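Local structure of YghZ aldo-keto reductase (Escherichia coli, 3N6Q) at residues 191-197 / 217-223; 286-291 / 314-320. The protein probably catalyses the NAD(P)H-dependent reduction of aldehydes and ketones on a TIM-barrel scaffold. One frame throughout, in Å; residues are numbered along the deposited sequence.

Contact 1: 191-197 / 217-223; sequences IHQPSYN and VGCIAFT
Ile-220 lays its CG2 methyl between two side chains of the neighbouring strand, 3.7 Å from Ile-191 CD1 and 3.6 Å from Gln-193 CB. Ile-191 gets there by stretching out, with CG1 anti to the backbone N (chi1 -168°): CG1 passes beside the Gly-218 backbone and CD1 reaches Ile-220. Gln-193 runs beside Ile-220 in the same direction, and its amide ends nearly parallel to the Phe-222 ring (planes 16° apart), with OE1 3.7 Å from Phe-222 CD1. Ser-195 OG meets that ring at its edge.

Phe-222 is gripped through its backbone: its N donates an almost straight bond to Pro-194 O (2.8 Å), while its O receives both Tyr-196 N and the hydroxyl of Thr-223. Further back, His-192 spans the parallel pair, giving N to Gly-218 O and taking Ile-220 N on its O (2.9 Å).

These are adjacent TIM-barrel staves, with strand 162-168 flanking 191-193 and strand 297-300 flanking 218-221. Ile-191 and Ile-220 reach Tyr-136 of strand 132-137 across the barrel interior; His-192 and Cys-219 face outward onto Leu-212 of helix 208-214.

Contact 2: 286-291 / 314-320; sequences LSWLLK and ALNNLTF
Ser-287 sends its hydroxyl between two carbonyls of the turn at 314-317: OG lies 2.9 Å from Ala-314 O and 3.0 Å from Asn-317 O. With OG anti to its own carbonyl carbon (chi1 -69°), Gln-283 O one helical turn back is a third candidate; the single proton can go to only one carbonyl at a time, and the geometry does not choose. Gln-279 NE2 bonds to this buried oxygen as well. The turn is closed by a bond from Asn-317 N to Ala-314 O. At the end of the helix, Lys-291 curls back to give NZ to Trp-288 O (3.0 Å), which sets the ammonium over the centre of the indole, 3.4 Å above its plane.

The rim of Phe-320 comes up to the peptide that joins Ser-287 to Trp-288, with CE2 3.5 Å from Trp-288 N, while the indole turns an edge to the phenyl face in a T-shaped pair, planes at 80°. Arg-277 adds a cation-pi contact. Cutting Phe-320 back to an alanine is likely to open a gap beside that peptide and leave the indole edge and the Arg-277 guanidinium without their aromatic partner. Leu-318 CD2 packs on Leu-290 CB at 3.8 Å, and Ala-314 CB rests against Leu-286 CB at the same separation.

The join thus ties the end of helix 281-289 to the loop between helices 305-312 and 322-334. Strands 297-300 and 24-31 lie beneath Leu-286 and Leu-290, and Leu-325 of helix 322-334 packs on Trp-288, Lys-291 and Phe-320.

In the fold
Contact 1 closes before contact 2 opens along the chain, and their centres stand about 16 Å apart. The first joins two adjacent staves of the barrel wall, centred about 6 Å from the chain centre; the second belongs to the outer layer, about 17 Å from that centre. Strand 297-300, next in the wall to 218-221, carries Val-298 under Leu-289 and Leu-290. The contacts meet directly where Leu-289 CD2 packs 3.5 Å from Tyr-196 CD2, and its CD1 approaches Ala-221 CB. Helix 281-289 therefore has one flank on strands 297-300 and 24-31 and another on the 314-320 loop, linking the barrel wall to the C-terminal helix 322-334.

Contact 1: 191-197 / 217-223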
ATOM      1  N   ILE B 191      18.031 -13.989   4.337  1.00 14.17           N
ATOM      2  CA  ILE B 191      19.433 -14.286   4.068  1.00 12.73           C
ATOM      3  C   ILE B 191      20.349 -13.375   4.874  1.00 13.90           C
ATOM      4  O   ILE B 191      20.031 -12.164   5.164  1.00 14.50           O
ATOM      5  CB  ILE B 191      19.730 -14.247   2.526  1.00 12.39           C
ATOM      6  CG1 ILE B 191      21.085 -14.826   2.183  1.00 11.79           C
ATOM      7  CG2 ILE B 191      19.656 -12.762   1.972  1.00 11.28           C
ATOM      8  CD1 ILE B 191      21.183 -15.106   0.588  1.00 14.06           C
ATOM      9  N   HIS B 192      21.514 -13.933   5.238  1.00 14.59           N
ATOM     10  CA  HIS B 192      22.573 -13.217   5.916  1.00 14.94           C
ATOM     11  C   HIS B 192      23.805 -13.383   5.034  1.00 14.54           C
ATOM     12  O   HIS B 192      24.120 -14.515   4.561  1.00 14.33           O
ATOM     13  CB  HIS B 192      22.799 -13.819   7.343  1.00 14.88           C
ATOM     14  CG  HIS B 192      23.763 -13.048   8.211  1.00 14.41           C
ATOM     15  ND1 HIS B 192      25.078 -12.815   7.858  1.00 14.95           N
ATOM     16  CD2 HIS B 192      23.597 -12.470   9.432  1.00 13.74           C
ATOM     17  CE1 HIS B 192      25.683 -12.153   8.827  1.00 15.33           C
ATOM     18  NE2 HIS B 192      24.793 -11.909   9.784  1.00 14.45           N
ATOM     19  N   GLN B 193      24.482 -12.273   4.747  1.00 13.35           N
ATOM     20  CA  GLN B 193      25.756 -12.315   4.064  1.00 11.64           C
ATOM     21  C   GLN B 193      26.919 -11.955   4.980  1.00 14.58           C
ATOM     22  O   GLN B 193      27.233 -10.762   5.150  1.00 15.27           O
ATOM     23  CB  GLN B 193      25.702 -11.365   2.816  1.00 11.53           C
ATOM     24  CG  GLN B 193      26.964 -11.314   2.053  1.00 10.97           C
ATOM     25  CD  GLN B 193      26.811 -10.452   0.777  1.00 16.43           C
ATOM     26  OE1 GLN B 193      27.689  -9.681   0.461  1.00 17.98           O
ATOM     27  NE2 GLN B 193      25.745 -10.647   0.031  1.00 15.58           N
ATOM     28  N   PRO B 194      27.626 -12.981   5.548  1.00 14.70           N
ATOM     29  CA  PRO B 194      28.835 -12.745   6.361  1.00 15.91           C
ATOM     30  C   PRO B 194      30.085 -12.933   5.518  1.00 16.35           C
ATOM     31  O   PRO B 194      30.073 -13.612   4.480  1.00 16.45           O
ATOM     32  CB  PRO B 194      28.741 -13.848   7.438  1.00 13.56           C
ATOM     33  CG  PRO B 194      28.188 -15.044   6.622  1.00 14.22           C
ATOM     34  CD  PRO B 194      27.137 -14.378   5.665  1.00 16.10           C
ATOM     35  N   SER B 195      31.204 -12.379   5.950  1.00 17.47           N
ATOM     36  CA  SER B 195      32.468 -12.786   5.368  1.00 15.87           C
ATOM     37  C   SER B 195      32.730 -14.138   6.012  1.00 16.39           C
ATOM     38  O   SER B 195      32.707 -14.226   7.243  1.00 14.58           O
ATOM     39  CB  SER B 195      33.603 -11.838   5.834  1.00 20.02           C
ATOM     40  OG  SER B 195      33.450 -10.577   5.186  1.00 21.51           O
ATOM     41  N   TYR B 196      33.151 -15.111   5.206  1.00 15.32           N
ATOM     42  CA  TYR B 196      33.266 -16.516   5.695  1.00 15.06           C
ATOM     43  C   TYR B 196      34.132 -17.292   4.720  1.00 17.63           C
ATOM     44  O   TYR B 196      33.888 -17.278   3.518  1.00 17.50           O
ATOM     45  CB  TYR B 196      31.860 -17.133   5.733  1.00 16.94           C
ATOM     46  CG  TYR B 196      31.827 -18.504   6.389  1.00 14.51           C
ATOM     47  CD1 TYR B 196      32.864 -18.920   7.227  1.00 17.54           C
ATOM     48  CD2 TYR B 196      30.812 -19.396   6.083  1.00 19.79           C
ATOM     49  CE1 TYR B 196      32.791 -20.181   7.888  1.00 21.00           C
ATOM     50  CE2 TYR B 196      30.779 -20.674   6.668  1.00 22.41           C
ATOM     51  CZ  TYR B 196      31.740 -21.032   7.583  1.00 21.96           C
ATOM     52  OH  TYR B 196      31.674 -22.297   8.186  1.00 24.21           O
ATOM     53  N   ASN B 197      35.234 -17.863   5.208  1.00 18.48           N
ATOM     54  CA  ASN B 197      36.085 -18.669   4.355  1.00 20.67           C
ATOM     55  C   ASN B 197      36.956 -19.551   5.260  1.00 21.88           C
ATOM     56  O   ASN B 197      36.847 -19.525   6.503  1.00 19.38           O
ATOM     57  CB  ASN B 197      36.986 -17.771   3.456  1.00 18.12           C
ATOM     58  CG  ASN B 197      37.772 -16.702   4.248  1.00 22.63           C
ATOM     59  OD1 ASN B 197      38.652 -17.016   5.040  1.00 22.64           O
ATOM     60  ND2 ASN B 197      37.488 -15.419   3.967  1.00 21.47           N
ATOM     61  N   VAL B 217      17.120 -18.844   8.120  1.00 16.78           N
ATOM     62  CA  VAL B 217      17.724 -17.772   7.265  1.00 16.56           C
ATOM     63  C   VAL B 217      18.867 -18.381   6.449  1.00 15.47           C
ATOM     64  O   VAL B 217      19.713 -19.149   6.987  1.00 17.06           O
ATOM     65  CB  VAL B 217      18.270 -16.664   8.199  1.00 15.22           C
ATOM     66  CG1 VAL B 217      18.984 -15.530   7.413  1.00 15.15           C
ATOM     67  CG2 VAL B 217      17.094 -16.142   9.121  1.00 12.69           C
ATOM     68  N   GLY B 218      18.957 -18.017   5.165  1.00 14.58           N
ATOM     69  CA  GLY B 218      20.105 -18.522   4.388  1.00 15.05           C
ATOM     70  C   GLY B 218      21.412 -17.792   4.689  1.00 15.37           C
ATOM     71  O   GLY B 218      21.470 -16.840   5.455  1.00 14.38           O
ATOM     72  N   CYS B 219      22.497 -18.299   4.132  1.00 15.23           N
ATOM     73  CA  CYS B 219      23.819 -17.781   4.402  1.00 16.13           C
ATOM     74  C   CYS B 219      24.578 -17.738   3.068  1.00 16.72           C
ATOM     75  O   CYS B 219      24.806 -18.795   2.440  1.00 15.60           O
ATOM     76  CB  CYS B 219      24.580 -18.740   5.361  1.00 15.29           C
ATOM     77  SG  CYS B 219      26.214 -18.115   5.773  1.00 18.58           S
ATOM     78  N   ILE B 220      25.042 -16.542   2.663  1.00 15.42           N
ATOM     79  CA  ILE B 220      25.789 -16.424   1.466  1.00 13.55           C
ATOM     80  C   ILE B 220      27.163 -15.885   1.816  1.00 14.34           C
ATOM     81  O   ILE B 220      27.295 -14.849   2.449  1.00 15.07           O
ATOM     82  CB  ILE B 220      25.036 -15.628   0.337  1.00 15.77           C
ATOM     83  CG1 ILE B 220      25.962 -15.507  -0.860  1.00 15.14           C
ATOM     84  CG2 ILE B 220      24.715 -14.200   0.864  1.00  8.78           C
ATOM     85  CD1 ILE B 220      25.209 -15.038  -2.164  1.00 17.39           C
ATOM     86  N   ALA B 221      28.202 -16.684   1.546  1.00 12.56           N
ATOM     87  CA  ALA B 221      29.541 -16.326   1.977  1.00 12.09           C
ATOM     88  C   ALA B 221      30.224 -15.250   1.105  1.00 13.99           C
ATOM     89  O   ALA B 221      30.550 -15.464  -0.079  1.00 16.06           O
ATOM     90  CB  ALA B 221      30.463 -17.629   2.046  1.00 14.67           C
ATOM     91  N   PHE B 222      30.579 -14.125   1.742  1.00 15.38           N
ATOM     92  CA  PHE B 222      31.310 -13.043   1.053  1.00 14.91           C
ATOM     93  C   PHE B 222      32.808 -13.283   1.253  1.00 16.46           C
ATOM     94  O   PHE B 222      33.249 -13.811   2.295  1.00 18.31           O
ATOM     95  CB  PHE B 222      30.898 -11.712   1.723  1.00 16.84           C
ATOM     96  CG  PHE B 222      31.614 -10.505   1.177  1.00 18.62           C
ATOM     97  CD1 PHE B 222      31.291 -10.010  -0.085  1.00 21.03           C
ATOM     98  CD2 PHE B 222      32.598  -9.870   1.916  1.00 23.54           C
ATOM     99  CE1 PHE B 222      31.950  -8.898  -0.620  1.00 23.81           C
ATOM    100  CE2 PHE B 222      33.266  -8.756   1.389  1.00 29.02           C
ATOM    101  CZ  PHE B 222      32.927  -8.261   0.117  1.00 23.38           C
ATOM    102  N   THR B 223      33.611 -12.967   0.229  1.00 15.57           N
ATOM    103  CA  THR B 223      35.084 -13.223   0.198  1.00 17.40           C
ATOM    104  C   THR B 223      35.447 -14.693   0.558  1.00 16.30           C
ATOM    105  O   THR B 223      36.302 -14.926   1.406  1.00 17.19           O
ATOM    106  CB  THR B 223      35.970 -12.328   1.075  1.00 17.70           C
ATOM    107  OG1 THR B 223      35.524 -12.312   2.450  1.00 19.83           O
ATOM    108  CG2 THR B 223      35.999 -10.872   0.494  1.00 24.63           C
TER

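Contact 2: 286-291 / 314-320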
ATOM      1  N   LEU B 286      36.372 -23.200  -1.981  1.00 15.47           N
ATOM      2  CA  LEU B 286      34.966 -23.160  -2.261  1.00 15.74           C
ATOM      3  C   LEU B 286      34.237 -24.458  -1.881  1.00 15.96           C
ATOM      4  O   LEU B 286      33.144 -24.420  -1.318  1.00 13.97           O
ATOM      5  CB  LEU B 286      34.705 -22.842  -3.729  1.00 14.46           C
ATOM      6  CG  LEU B 286      35.296 -21.498  -4.175  1.00 14.71           C
ATOM      7  CD1 LEU B 286      35.061 -21.342  -5.742  1.00 18.29           C
ATOM      8  CD2 LEU B 286      34.703 -20.342  -3.332  1.00 17.21           C
ATOM      9  N   SER B 287      34.857 -25.600  -2.166  1.00 14.03           N
ATOM     10  CA  SER B 287      34.220 -26.882  -1.820  1.00 16.44           C
ATOM     11  C   SER B 287      34.053 -26.974  -0.309  1.00 14.18           C
ATOM     12  O   SER B 287      33.063 -27.456   0.188  1.00 16.11           O
ATOM     13  CB  SER B 287      35.121 -28.038  -2.311  1.00 10.92           C
ATOM     14  OG  SER B 287      35.111 -28.087  -3.740  1.00 17.81           O
ATOM     15  N   TRP B 288      35.052 -26.492   0.409  1.00 15.01           N
ATOM     16  CA  TRP B 288      35.008 -26.515   1.865  1.00 14.56           C
ATOM     17  C   TRP B 288      33.837 -25.763   2.450  1.00 16.22           C
ATOM     18  O   TRP B 288      33.171 -26.227   3.349  1.00 14.21           O
ATOM     19  CB  TRP B 288      36.332 -26.021   2.434  1.00 17.63           C
ATOM     20  CG  TRP B 288      36.412 -26.155   3.936  1.00 19.94           C
ATOM     21  CD1 TRP B 288      37.013 -27.187   4.666  1.00 21.49           C
ATOM     22  CD2 TRP B 288      35.962 -25.185   4.897  1.00 19.80           C
ATOM     23  NE1 TRP B 288      36.899 -26.905   6.043  1.00 22.10           N
ATOM     24  CE2 TRP B 288      36.234 -25.706   6.199  1.00 21.23           C
ATOM     25  CE3 TRP B 288      35.307 -23.943   4.787  1.00 19.56           C
ATOM     26  CZ2 TRP B 288      35.937 -24.988   7.363  1.00 23.99           C
ATOM     27  CZ3 TRP B 288      34.975 -23.253   5.944  1.00 25.70           C
ATOM     28  CH2 TRP B 288      35.280 -23.781   7.228  1.00 27.71           C
ATOM     29  N   LEU B 289      33.555 -24.574   1.910  1.00 15.57           N
ATOM     30  CA  LEU B 289      32.355 -23.861   2.342  1.00 15.71           C
ATOM     31  C   LEU B 289      31.094 -24.628   2.016  1.00 16.37           C
ATOM     32  O   LEU B 289      30.141 -24.620   2.800  1.00 16.51           O
ATOM     33  CB  LEU B 289      32.342 -22.446   1.671  1.00 15.23           C
ATOM     34  CG  LEU B 289      33.390 -21.498   2.281  1.00 15.27           C
ATOM     35  CD1 LEU B 289      33.639 -20.255   1.339  1.00 15.97           C
ATOM     36  CD2 LEU B 289      32.849 -20.973   3.668  1.00 18.82           C
ATOM     37  N   LEU B 290      31.057 -25.245   0.843  1.00 16.71           N
ATOM     38  CA  LEU B 290      29.852 -25.878   0.303  1.00 15.97           C
ATOM     39  C   LEU B 290      29.738 -27.401   0.713  1.00 19.31           C
ATOM     40  O   LEU B 290      28.911 -28.144   0.155  1.00 20.41           O
ATOM     41  CB  LEU B 290      29.910 -25.858  -1.209  1.00 14.41           C
ATOM     42  CG  LEU B 290      29.655 -24.439  -1.793  1.00 13.10           C
ATOM     43  CD1 LEU B 290      29.859 -24.431  -3.285  1.00 13.68           C
ATOM     44  CD2 LEU B 290      28.236 -23.906  -1.383  1.00 15.02           C
ATOM     45  N   LYS B 291      30.562 -27.814   1.671  1.00 19.87           N
ATOM     46  CA  LYS B 291      30.717 -29.253   2.001  1.00 22.84           C
ATOM     47  C   LYS B 291      29.502 -29.805   2.713  1.00 27.57           C
ATOM     48  O   LYS B 291      29.327 -31.042   2.832  1.00 28.24           O
ATOM     49  CB  LYS B 291      31.931 -29.456   2.914  1.00 22.83           C
ATOM     50  CG  LYS B 291      31.785 -28.845   4.333  1.00 19.31           C
ATOM     51  CD  LYS B 291      33.190 -28.894   5.079  1.00 19.76           C
ATOM     52  CE  LYS B 291      33.216 -28.175   6.429  1.00 23.77           C
ATOM     53  NZ  LYS B 291      32.979 -26.666   6.294  1.00 25.08           N
ATOM     54  N   ALA B 314      34.434 -26.602  -8.567  1.00 18.16           N
ATOM     55  CA  ALA B 314      34.445 -27.000  -7.124  1.00 20.29           C
ATOM     56  C   ALA B 314      33.284 -27.967  -6.827  1.00 18.53           C
ATOM     57  O   ALA B 314      33.384 -28.854  -5.929  1.00 17.53           O
ATOM     58  CB  ALA B 314      34.385 -25.767  -6.211  1.00 19.75           C
ATOM     59  N   LEU B 315      32.173 -27.815  -7.551  1.00 17.93           N
ATOM     60  CA  LEU B 315      31.036 -28.673  -7.309  1.00 18.59           C
ATOM     61  C   LEU B 315      31.325 -30.172  -7.588  1.00 18.92           C
ATOM     62  O   LEU B 315      30.519 -31.022  -7.215  1.00 21.69           O
ATOM     63  CB  LEU B 315      29.776 -28.218  -8.088  1.00 21.10           C
ATOM     64  CG  LEU B 315      29.330 -26.769  -7.737  1.00 20.45           C
ATOM     65  CD1 LEU B 315      28.240 -26.335  -8.760  1.00 25.90           C
ATOM     66  CD2 LEU B 315      28.788 -26.802  -6.263  1.00 20.35           C
ATOM     67  N   ASN B 316      32.414 -30.463  -8.282  1.00 18.66           N
ATOM     68  CA  ASN B 316      32.755 -31.882  -8.613  1.00 21.02           C
ATOM     69  C   ASN B 316      33.318 -32.651  -7.438  1.00 22.95           C
ATOM     70  O   ASN B 316      33.498 -33.880  -7.516  1.00 22.80           O
ATOM     71  CB  ASN B 316      33.736 -31.909  -9.778  1.00 22.39           C
ATOM     72  CG  ASN B 316      33.065 -31.447 -11.043  1.00 23.57           C
ATOM     73  OD1 ASN B 316      31.866 -31.627 -11.164  1.00 30.10           O
ATOM     74  ND2 ASN B 316      33.796 -30.828 -11.946  1.00 26.02           N
ATOM     75  N   ASN B 317      33.680 -31.932  -6.368  1.00 21.59           N
ATOM     76  CA  ASN B 317      34.228 -32.600  -5.205  1.00 20.43           C
ATOM     77  C   ASN B 317      33.844 -31.840  -3.947  1.00 21.48           C
ATOM     78  O   ASN B 317      34.661 -31.063  -3.437  1.00 20.69           O
ATOM     79  CB  ASN B 317      35.772 -32.693  -5.307  1.00 19.75           C
ATOM     80  CG  ASN B 317      36.360 -33.671  -4.286  1.00 23.78           C
ATOM     81  OD1 ASN B 317      35.663 -34.080  -3.351  1.00 21.44           O
ATOM     82  ND2 ASN B 317      37.667 -33.974  -4.409  1.00 22.94           N
ATOM     83  N   LEU B 318      32.655 -32.107  -3.413  1.00 19.99           N
ATOM     84  CA  LEU B 318      32.207 -31.419  -2.204  1.00 20.57           C
ATOM     85  C   LEU B 318      32.482 -32.266  -0.951  1.00 22.15           C
ATOM     86  O   LEU B 318      32.062 -31.903   0.153  1.00 21.30           O
ATOM     87  CB  LEU B 318      30.724 -31.096  -2.326  1.00 20.11           C
ATOM     88  CG  LEU B 318      30.443 -30.095  -3.461  1.00 20.38           C
ATOM     89  CD1 LEU B 318      28.931 -29.861  -3.536  1.00 21.02           C
ATOM     90  CD2 LEU B 318      31.208 -28.719  -3.271  1.00 17.89           C
ATOM     91  N   THR B 319      33.209 -33.371  -1.112  1.00 20.00           N
ATOM     92  CA  THR B 319      33.344 -34.220   0.101  1.00 22.49           C
ATOM     93  C   THR B 319      34.723 -34.098   0.741  1.00 17.90           C
ATOM     94  O   THR B 319      35.763 -34.169   0.051  1.00 20.13           O
ATOM     95  CB  THR B 319      33.011 -35.712  -0.200  1.00 22.76           C
ATOM     96  OG1 THR B 319      33.916 -36.172  -1.168  1.00 28.84           O
ATOM     97  CG2 THR B 319      31.643 -35.873  -0.822  1.00 25.68           C
ATOM     98  N   PHE B 320      34.734 -34.048   2.075  1.00 19.58           N
ATOM     99  CA  PHE B 320      35.972 -34.062   2.837  1.00 19.22           C
ATOM    100  C   PHE B 320      35.862 -35.155   3.914  1.00 20.40           C
ATOM    101  O   PHE B 320      34.874 -35.211   4.597  1.00 21.69           O
ATOM    102  CB  PHE B 320      36.135 -32.718   3.578  1.00 18.86           C
ATOM    103  CG  PHE B 320      36.427 -31.536   2.644  1.00 16.92           C
ATOM    104  CD1 PHE B 320      37.767 -31.098   2.460  1.00 17.10           C
ATOM    105  CD2 PHE B 320      35.387 -30.937   1.902  1.00 18.48           C
ATOM    106  CE1 PHE B 320      38.064 -29.969   1.542  1.00 18.50           C
ATOM    107  CE2 PHE B 320      35.684 -29.904   0.957  1.00 18.20           C
ATOM    108  CZ  PHE B 320      36.996 -29.421   0.814  1.00 17.85           C
TER
HETATM  109  O   HOH W   1      30.204 -32.850   1.446  1.00 35.85           O